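Side-chain contacts in ADP-ribosylating toxin CARDS (PDB 4TLV), which transfers ADP-ribose from NAD(+) to target proteins and causes vacuolization in mammalian cells, acting as the main virulence factor of its bacterium: residues F36-S41 and G45-I50; K286-Q291 and L390-K395. All blocks are in the same frame, centred on the assembly; numbering follows the deposited sequence.

Interaction 1: F36-S41 and G45-I50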
ATOM      1  N   PHE A  36     -17.696  -6.199   5.547  1.00 12.27           N
ATOM      2  CA  PHE A  36     -17.898  -4.896   4.930  1.00 13.52           C
ATOM      3  C   PHE A  36     -18.193  -3.792   5.948  1.00 13.26           C
ATOM      4  O   PHE A  36     -17.702  -2.669   5.804  1.00 12.10           O
ATOM      5  CB  PHE A  36     -18.977  -4.945   3.839  1.00 16.47           C
ATOM      6  CG  PHE A  36     -18.494  -5.549   2.546  1.00 15.64           C
ATOM      7  CD1 PHE A  36     -17.883  -4.762   1.586  1.00 24.85           C
ATOM      8  CD2 PHE A  36     -18.631  -6.899   2.304  1.00 16.19           C
ATOM      9  CE1 PHE A  36     -17.427  -5.321   0.393  1.00 25.43           C
ATOM     10  CE2 PHE A  36     -18.181  -7.460   1.123  1.00 19.77           C
ATOM     11  CZ  PHE A  36     -17.585  -6.673   0.169  1.00 18.54           C
ATOM     12  N   GLU A  37     -18.993  -4.096   6.971  1.00 12.39           N
ATOM     13  CA  GLU A  37     -19.281  -3.090   8.002  1.00 12.54           C
ATOM     14  C   GLU A  37     -18.019  -2.682   8.762  1.00 13.86           C
ATOM     15  O   GLU A  37     -17.901  -1.544   9.228  1.00 12.01           O
ATOM     16  CB  GLU A  37     -20.336  -3.601   8.996  1.00 13.33           C
ATOM     17  CG  GLU A  37     -21.746  -3.634   8.395  1.00 13.28           C
ATOM     18  CD  GLU A  37     -22.802  -4.101   9.387  1.00 28.74           C
ATOM     19  OE1 GLU A  37     -22.442  -4.483  10.521  1.00 28.02           O
ATOM     20  OE2 GLU A  37     -24.000  -4.087   9.033  1.00 33.59           O
ATOM     21  N   HIS A  38     -17.093  -3.624   8.910  1.00 12.00           N
ATOM     22  CA  HIS A  38     -15.839  -3.342   9.604  1.00 12.27           C
ATOM     23  C   HIS A  38     -14.922  -2.445   8.766  1.00 11.37           C
ATOM     24  O   HIS A  38     -14.309  -1.500   9.283  1.00 13.75           O
ATOM     25  CB  HIS A  38     -15.109  -4.641   9.948  1.00 13.25           C
ATOM     26  CG  HIS A  38     -13.745  -4.414  10.503  1.00 11.75           C
ATOM     27  ND1 HIS A  38     -13.539  -3.823  11.733  1.00 13.10           N
ATOM     28  CD2 HIS A  38     -12.519  -4.630   9.970  1.00 12.08           C
ATOM     29  CE1 HIS A  38     -12.238  -3.700  11.940  1.00 15.11           C
ATOM     30  NE2 HIS A  38     -11.597  -4.190  10.890  1.00 12.07           N
ATOM     31  N   ILE A  39     -14.821  -2.751   7.478  1.00 12.02           N
ATOM     32  CA  ILE A  39     -14.027  -1.955   6.546  1.00 13.35           C
ATOM     33  C   ILE A  39     -14.618  -0.550   6.403  1.00 13.65           C
ATOM     34  O   ILE A  39     -13.882   0.446   6.329  1.00 13.89           O
ATOM     35  CB  ILE A  39     -13.976  -2.615   5.143  1.00 14.50           C
ATOM     36  CG1 ILE A  39     -13.202  -3.935   5.205  1.00 13.68           C
ATOM     37  CG2 ILE A  39     -13.338  -1.680   4.138  1.00 18.89           C
ATOM     38  CD1 ILE A  39     -11.791  -3.790   5.778  1.00 13.28           C
ATOM     39  N   LEU A  40     -15.948  -0.467   6.378  1.00 10.84           N
ATOM     40  CA  LEU A  40     -16.621   0.810   6.117  1.00 13.33           C
ATOM     41  C   LEU A  40     -17.083   1.539   7.380  1.00 11.46           C
ATOM     42  O   LEU A  40     -17.699   2.607   7.302  1.00 13.71           O
ATOM     43  CB  LEU A  40     -17.816   0.589   5.177  1.00 11.61           C
ATOM     44  CG  LEU A  40     -17.499  -0.035   3.821  1.00 14.98           C
ATOM     45  CD1 LEU A  40     -18.792  -0.361   3.075  1.00 15.08           C
ATOM     46  CD2 LEU A  40     -16.638   0.940   3.017  1.00 13.05           C
ATOM     47  N   SER A  41     -16.802   0.954   8.544  1.00 12.59           N
ATOM     48  CA  SER A  41     -17.183   1.538   9.834  1.00 12.00           C
ATOM     49  C   SER A  41     -18.683   1.858   9.917  1.00 15.26           C
ATOM     50  O   SER A  41     -19.080   2.864  10.502  1.00 14.93           O
ATOM     51  CB  SER A  41     -16.362   2.793  10.162  1.00 12.90           C
ATOM     52  OG  SER A  41     -14.955   2.535  10.141  1.00 11.55           O
ATOM     53  N   GLY A  45     -19.017   0.497  16.152  1.00 16.87           N
ATOM     54  CA  GLY A  45     -18.953   0.218  17.571  1.00 16.94           C
ATOM     55  C   GLY A  45     -19.414  -1.173  17.937  1.00 17.01           C
ATOM     56  O   GLY A  45     -19.474  -1.489  19.119  1.00 16.84           O
ATOM     57  N   ARG A  46     -19.736  -1.996  16.940  1.00 15.12           N
ATOM     58  CA  ARG A  46     -20.265  -3.347  17.214  1.00 21.34           C
ATOM     59  C   ARG A  46     -19.387  -4.478  16.682  1.00 18.76           C
ATOM     60  O   ARG A  46     -19.706  -5.649  16.892  1.00 14.56           O
ATOM     61  CB  ARG A  46     -21.651  -3.533  16.580  1.00 22.98           C
ATOM     62  CG  ARG A  46     -22.744  -2.564  17.028  1.00 32.36           C
ATOM     63  CD  ARG A  46     -23.839  -2.478  15.945  1.00 34.10           C
ATOM     64  NE  ARG A  46     -23.271  -2.076  14.659  1.00 38.95           N
ATOM     65  CZ  ARG A  46     -23.347  -2.775  13.525  1.00 33.80           C
ATOM     66  NH1 ARG A  46     -24.000  -3.928  13.479  1.00 31.72           N
ATOM     67  NH2 ARG A  46     -22.778  -2.300  12.420  1.00 35.26           N
ATOM     68  N   SER A  47     -18.305  -4.152  15.980  1.00 13.74           N
ATOM     69  CA  SER A  47     -17.531  -5.206  15.314  1.00 14.73           C
ATOM     70  C   SER A  47     -16.815  -6.181  16.254  1.00 14.18           C
ATOM     71  O   SER A  47     -16.293  -5.804  17.311  1.00 11.12           O
ATOM     72  CB  SER A  47     -16.509  -4.627  14.333  1.00 13.34           C
ATOM     73  OG  SER A  47     -15.917  -5.677  13.582  1.00 12.75           O
ATOM     74  N   TYR A  48     -16.785  -7.444  15.833  1.00 11.67           N
ATOM     75  CA  TYR A  48     -16.060  -8.496  16.532  1.00 12.18           C
ATOM     76  C   TYR A  48     -14.601  -8.475  16.103  1.00 10.84           C
ATOM     77  O   TYR A  48     -13.787  -9.141  16.689  1.00 10.54           O
ATOM     78  CB  TYR A  48     -16.641  -9.856  16.136  1.00 10.11           C
ATOM     79  CG  TYR A  48     -16.120 -11.033  16.928  1.00 10.89           C
ATOM     80  CD1 TYR A  48     -16.377 -11.145  18.296  1.00 11.71           C
ATOM     81  CD2 TYR A  48     -15.424 -12.065  16.300  1.00  9.46           C
ATOM     82  CE1 TYR A  48     -15.926 -12.223  19.019  1.00 11.66           C
ATOM     83  CE2 TYR A  48     -14.972 -13.162  17.016  1.00 13.36           C
ATOM     84  CZ  TYR A  48     -15.220 -13.234  18.376  1.00 11.89           C
ATOM     85  OH  TYR A  48     -14.760 -14.320  19.088  1.00 11.34           O
ATOM     86  N   PHE A  49     -14.288  -7.706  15.057  1.00 10.17           N
ATOM     87  CA  PHE A  49     -12.947  -7.709  14.500  1.00 10.16           C
ATOM     88  C   PHE A  49     -12.101  -6.611  15.138  1.00 13.09           C
ATOM     89  O   PHE A  49     -12.581  -5.492  15.310  1.00 14.31           O
ATOM     90  CB  PHE A  49     -13.008  -7.473  12.990  1.00  9.54           C
ATOM     91  CG  PHE A  49     -13.800  -8.519  12.237  1.00 12.82           C
ATOM     92  CD1 PHE A  49     -13.807  -9.845  12.665  1.00 12.36           C
ATOM     93  CD2 PHE A  49     -14.526  -8.181  11.097  1.00 13.06           C
ATOM     94  CE1 PHE A  49     -14.526 -10.824  11.977  1.00 12.42           C
ATOM     95  CE2 PHE A  49     -15.242  -9.155  10.395  1.00 12.78           C
ATOM     96  CZ  PHE A  49     -15.241 -10.491  10.852  1.00 11.93           C
ATOM     97  N   ILE A  50     -10.844  -6.923  15.460  1.00 11.14           N
ATOM     98  CA  ILE A  50      -9.916  -5.904  15.983  1.00 12.59           C
ATOM     99  C   ILE A  50      -8.854  -5.566  14.936  1.00 11.63           C
ATOM    100  O   ILE A  50      -8.227  -6.458  14.374  1.00 11.10           O
ATOM    101  CB  ILE A  50      -9.224  -6.374  17.262  1.00 12.68           C
ATOM    102  CG1 ILE A  50     -10.257  -6.626  18.367  1.00 12.30           C
ATOM    103  CG2 ILE A  50      -8.209  -5.335  17.754  1.00 10.35           C
ATOM    104  CD1 ILE A  50      -9.638  -7.249  19.622  1.00 11.17           C
TER
HETATM  105  O   HOH W   1     -25.159  -5.856  10.875  1.00 41.79           O

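Interaction 2: K286-Q291 and L390-K395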
ATOM      1  N   LYS A 286      26.300  21.799   2.904  1.00 25.25           N
ATOM      2  CA  LYS A 286      25.862  22.190   1.576  1.00 22.91           C
ATOM      3  C   LYS A 286      24.397  21.817   1.384  1.00 29.35           C
ATOM      4  O   LYS A 286      23.934  20.805   1.910  1.00 21.56           O
ATOM      5  CB  LYS A 286      26.724  21.515   0.509  1.00 31.69           C
ATOM      6  CG  LYS A 286      28.152  22.049   0.457  1.00 34.41           C
ATOM      7  CD  LYS A 286      28.978  21.351  -0.606  1.00 33.32           C
ATOM      8  CE  LYS A 286      30.394  21.909  -0.635  1.00 36.66           C
ATOM      9  NZ  LYS A 286      31.202  21.345  -1.750  1.00 32.14           N
ATOM     10  N   THR A 287      23.680  22.634   0.622  1.00 26.97           N
ATOM     11  CA  THR A 287      22.244  22.449   0.442  1.00 27.46           C
ATOM     12  C   THR A 287      21.918  22.122  -1.002  1.00 25.83           C
ATOM     13  O   THR A 287      22.487  22.712  -1.925  1.00 23.17           O
ATOM     14  CB  THR A 287      21.464  23.700   0.901  1.00 27.61           C
ATOM     15  OG1 THR A 287      21.770  23.955   2.279  1.00 27.09           O
ATOM     16  CG2 THR A 287      19.942  23.495   0.748  1.00 22.15           C
ATOM     17  N   PHE A 288      21.001  21.179  -1.191  1.00 21.78           N
ATOM     18  CA  PHE A 288      20.640  20.713  -2.520  1.00 22.26           C
ATOM     19  C   PHE A 288      19.138  20.639  -2.702  1.00 20.86           C
ATOM     20  O   PHE A 288      18.394  20.410  -1.751  1.00 21.45           O
ATOM     21  CB  PHE A 288      21.172  19.302  -2.766  1.00 18.58           C
ATOM     22  CG  PHE A 288      22.665  19.167  -2.618  1.00 24.66           C
ATOM     23  CD1 PHE A 288      23.228  18.894  -1.385  1.00 23.67           C
ATOM     24  CD2 PHE A 288      23.496  19.296  -3.715  1.00 25.47           C
ATOM     25  CE1 PHE A 288      24.604  18.761  -1.242  1.00 29.68           C
ATOM     26  CE2 PHE A 288      24.875  19.162  -3.579  1.00 29.38           C
ATOM     27  CZ  PHE A 288      25.425  18.890  -2.338  1.00 27.05           C
ATOM     28  N   MET A 289      18.714  20.780  -3.947  1.00 18.50           N
ATOM     29  CA  MET A 289      17.340  20.514  -4.317  1.00 19.08           C
ATOM     30  C   MET A 289      17.275  19.153  -4.994  1.00 19.72           C
ATOM     31  O   MET A 289      18.065  18.851  -5.896  1.00 17.83           O
ATOM     32  CB  MET A 289      16.830  21.574  -5.278  1.00 18.26           C
ATOM     33  CG  MET A 289      16.665  22.943  -4.643  1.00 25.58           C
ATOM     34  SD  MET A 289      16.266  24.162  -5.895  1.00 40.49           S
ATOM     35  CE  MET A 289      17.824  24.360  -6.740  1.00 30.71           C
ATOM     36  N   LEU A 290      16.320  18.345  -4.553  1.00 18.18           N
ATOM     37  CA  LEU A 290      16.020  17.079  -5.191  1.00 16.06           C
ATOM     38  C   LEU A 290      15.343  17.339  -6.531  1.00 18.50           C
ATOM     39  O   LEU A 290      14.416  18.154  -6.606  1.00 18.33           O
ATOM     40  CB  LEU A 290      15.077  16.282  -4.296  1.00 16.65           C
ATOM     41  CG  LEU A 290      14.727  14.876  -4.764  1.00 17.37           C
ATOM     42  CD1 LEU A 290      15.988  13.985  -4.731  1.00 16.79           C
ATOM     43  CD2 LEU A 290      13.632  14.308  -3.868  1.00 16.09           C
ATOM     44  N   GLN A 291      15.794  16.660  -7.586  1.00 15.86           N
ATOM     45  CA  GLN A 291      15.159  16.803  -8.892  1.00 13.96           C
ATOM     46  C   GLN A 291      15.120  15.458  -9.614  1.00 15.91           C
ATOM     47  O   GLN A 291      15.871  14.553  -9.274  1.00 14.89           O
ATOM     48  CB  GLN A 291      15.903  17.852  -9.737  1.00 18.58           C
ATOM     49  CG  GLN A 291      15.797  19.253  -9.159  1.00 17.70           C
ATOM     50  CD  GLN A 291      16.470  20.292  -9.990  1.00 24.09           C
ATOM     51  OE1 GLN A 291      17.070  19.986 -11.013  1.00 27.40           O
ATOM     52  NE2 GLN A 291      16.376  21.548  -9.556  1.00 26.76           N
ATOM     53  N   LEU A 390      19.837   8.874   3.462  1.00 17.52           N
ATOM     54  CA  LEU A 390      20.241   9.322   2.138  1.00 18.49           C
ATOM     55  C   LEU A 390      21.652   9.901   2.203  1.00 20.76           C
ATOM     56  O   LEU A 390      22.021  10.530   3.197  1.00 21.62           O
ATOM     57  CB  LEU A 390      19.280  10.391   1.616  1.00 17.32           C
ATOM     58  CG  LEU A 390      17.838   9.977   1.300  1.00 17.36           C
ATOM     59  CD1 LEU A 390      17.032  11.229   0.890  1.00 16.11           C
ATOM     60  CD2 LEU A 390      17.813   8.920   0.190  1.00 15.53           C
ATOM     61  N   PHE A 391      22.423   9.701   1.139  1.00 19.86           N
ATOM     62  CA  PHE A 391      23.815  10.164   1.081  1.00 24.17           C
ATOM     63  C   PHE A 391      24.155  10.737  -0.298  1.00 21.42           C
ATOM     64  O   PHE A 391      23.544  10.373  -1.302  1.00 18.94           O
ATOM     65  CB  PHE A 391      24.778   9.005   1.383  1.00 21.61           C
ATOM     66  CG  PHE A 391      24.847   8.620   2.828  1.00 21.77           C
ATOM     67  CD1 PHE A 391      23.868   7.808   3.398  1.00 19.57           C
ATOM     68  CD2 PHE A 391      25.907   9.049   3.623  1.00 21.05           C
ATOM     69  CE1 PHE A 391      23.933   7.453   4.739  1.00 20.55           C
ATOM     70  CE2 PHE A 391      25.980   8.697   4.974  1.00 24.05           C
ATOM     71  CZ  PHE A 391      24.998   7.895   5.533  1.00 22.99           C
ATOM     72  N   TRP A 392      25.132  11.641  -0.343  1.00 20.65           N
ATOM     73  CA  TRP A 392      25.753  12.017  -1.611  1.00 22.71           C
ATOM     74  C   TRP A 392      27.268  11.901  -1.469  1.00 28.77           C
ATOM     75  O   TRP A 392      27.792  11.854  -0.358  1.00 25.95           O
ATOM     76  CB  TRP A 392      25.367  13.429  -2.054  1.00 20.45           C
ATOM     77  CG  TRP A 392      26.064  14.536  -1.300  1.00 26.08           C
ATOM     78  CD1 TRP A 392      25.986  14.794   0.033  1.00 26.31           C
ATOM     79  CD2 TRP A 392      26.938  15.535  -1.851  1.00 25.47           C
ATOM     80  NE1 TRP A 392      26.750  15.891   0.351  1.00 25.79           N
ATOM     81  CE2 TRP A 392      27.352  16.360  -0.787  1.00 26.97           C
ATOM     82  CE3 TRP A 392      27.414  15.803  -3.138  1.00 28.22           C
ATOM     83  CZ2 TRP A 392      28.215  17.443  -0.968  1.00 29.53           C
ATOM     84  CZ3 TRP A 392      28.269  16.886  -3.319  1.00 32.01           C
ATOM     85  CH2 TRP A 392      28.661  17.689  -2.237  1.00 29.06           C
ATOM     86  N   ASN A 393      27.952  11.837  -2.604  1.00 28.69           N
ATOM     87  CA  ASN A 393      29.404  11.789  -2.625  1.00 29.56           C
ATOM     88  C   ASN A 393      29.969  13.200  -2.652  1.00 27.78           C
ATOM     89  O   ASN A 393      29.883  13.893  -3.669  1.00 26.91           O
ATOM     90  CB  ASN A 393      29.882  11.000  -3.842  1.00 31.26           C
ATOM     91  CG  ASN A 393      31.383  10.803  -3.849  1.00 37.10           C
ATOM     92  OD1 ASN A 393      32.141  11.701  -3.471  1.00 33.74           O
ATOM     93  ND2 ASN A 393      31.822   9.625  -4.275  1.00 36.88           N
ATOM     94  N   THR A 394      30.529  13.625  -1.522  1.00 30.73           N
ATOM     95  CA  THR A 394      31.013  14.996  -1.348  1.00 31.23           C
ATOM     96  C   THR A 394      32.095  15.376  -2.351  1.00 33.48           C
ATOM     97  O   THR A 394      32.322  16.559  -2.615  1.00 35.92           O
ATOM     98  CB  THR A 394      31.568  15.220   0.066  1.00 34.34           C
ATOM     99  OG1 THR A 394      32.601  14.258   0.325  1.00 36.58           O
ATOM    100  CG2 THR A 394      30.459  15.073   1.107  1.00 30.34           C
ATOM    101  N   LYS A 395      32.756  14.373  -2.922  1.00 37.24           N
ATOM    102  CA  LYS A 395      33.809  14.631  -3.894  1.00 38.60           C
ATOM    103  C   LYS A 395      33.308  14.666  -5.340  1.00 43.99           C
ATOM    104  O   LYS A 395      34.025  15.122  -6.230  1.00 38.79           O
ATOM    105  CB  LYS A 395      34.944  13.621  -3.737  1.00 35.81           C
ATOM    106  CG  LYS A 395      35.822  13.868  -2.515  1.00 45.92           C
ATOM    107  CD  LYS A 395      36.930  12.831  -2.411  1.00 58.38           C
ATOM    108  CE  LYS A 395      38.026  13.276  -1.448  1.00 56.54           C
ATOM    109  NZ  LYS A 395      37.472  13.648  -0.116  1.00 60.42           N
TER

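Interaction 1: F36-S41 and G45-I50
The Phe-49 side chain meets the His-38 imidazole twice. Its CB sits almost exactly over the middle of the imidazole face, a CH-pi contact 8° off the normal, and its ring stands nearly perpendicular to the imidazole, edge toward face, in a T-shaped pair with centroids 5.7 Å apart. CD2 at the phenyl edge also abuts His-38 CB at 3.8 Å. The His-38 side chain reaches the strand because its CG lies anti to the backbone N (chi1 173°). Toward solvent, Glu-37 and Arg-46 form a salt bridge: NH2 donates to OE1 at 2.9 Å, coming from well above the carboxylate plane, while NH1 adds a weak bond to the same oxygen. A water donates to Glu-37 OE2 and weakly accepts from Arg-46 NH1, bridging the pair.

A second shell positions these groups. His-38 NE2 is bonded to Glu-134, and the guanidinium is tied to Asn-43 O and Thr-42 O. Ser-47 OG accepts from Phe-49 N at 3.0 Å, an ST turn leading into the strand. Trp-197 meets the phenyl ring edge-to-face. The contact packs helix 35-40 against strand 49-53, an outer strand of the three-stranded antiparallel sheet in the mono-ADP-ribosyltransferase domain, of the pertussis toxin S1 family.

Interaction 2: K286-Q291 and L390-K395
Phe-288 drives the far edge of its ring into the face of the Trp-392 indole, with the two planes inclined at 60° and the centroids of the two six-membered rings 4.5 Å apart. The leading atom is CZ, which stands 3.4 Å from Trp-392 CZ2 and comes down close to the middle of the benzene ring, and so off-centre on the indole as a whole. CE1 follows on one flank, 3.7 Å from Trp-392 CE2 at the ring fusion, whereas Phe-288 CE2, on the other flank, is 4.1 Å from Trp-392 CZ3. The contact is therefore an edge-to-face pair tilted well away from a strict T, and the two side chains run at about a right angle to each other.

Both residues lie on strands of the D2 beta-trefoil, 287-293 and 388-393. These strands are not paired directly: 287-293 bonds to 278-281 and 298-303, and 388-393 to 401-407 and 415-421. With the CA atoms of Phe-288 and Trp-392 10.1 Å apart, it is the aromatic side chains that span the distance between the strands.

The indole is held from several directions. Its CG takes the crowded position between backbone N and carbonyl carbon (chi1 76°), and the face turned from Phe-288 carries Thr-394 CA, 3.6 Å above the plane near the rim. NE1 is hydrogen-bonded to Glu-416, and His-401 packs against the ring edge-to-face. The extended chain of Lys-286 passes the CZ2-CH2 side of the ring at about a right angle to the tryptophan side chain, its CD 4.0 Å from both Trp-392 CZ2 and CH2. Beyond the tryptophan the strand gives way to an Asx turn, in which Asn-393 OD1 accepts from Lys-395 N at 2.8 Å.

How the interactions relate
The two contacts belong to separate domains, their centres 46 Å apart on opposite sides of the chain's centre, and share no secondary-structure element. Interaction 1 joins a helix to a strand that follows it closely in sequence within the catalytic domain; interaction 2 brings together two strands almost a hundred residues apart in D2. Each has a tilted or upright edge-to-face aromatic pair among buried residues, but the surroundings differ. Interaction 1 is partly buried and adds a charged pair with bound water at its partly exposed margin. Interaction 2 is the more buried and wholly apolar across its segments, with an exposed lysine contributing only methylene contact.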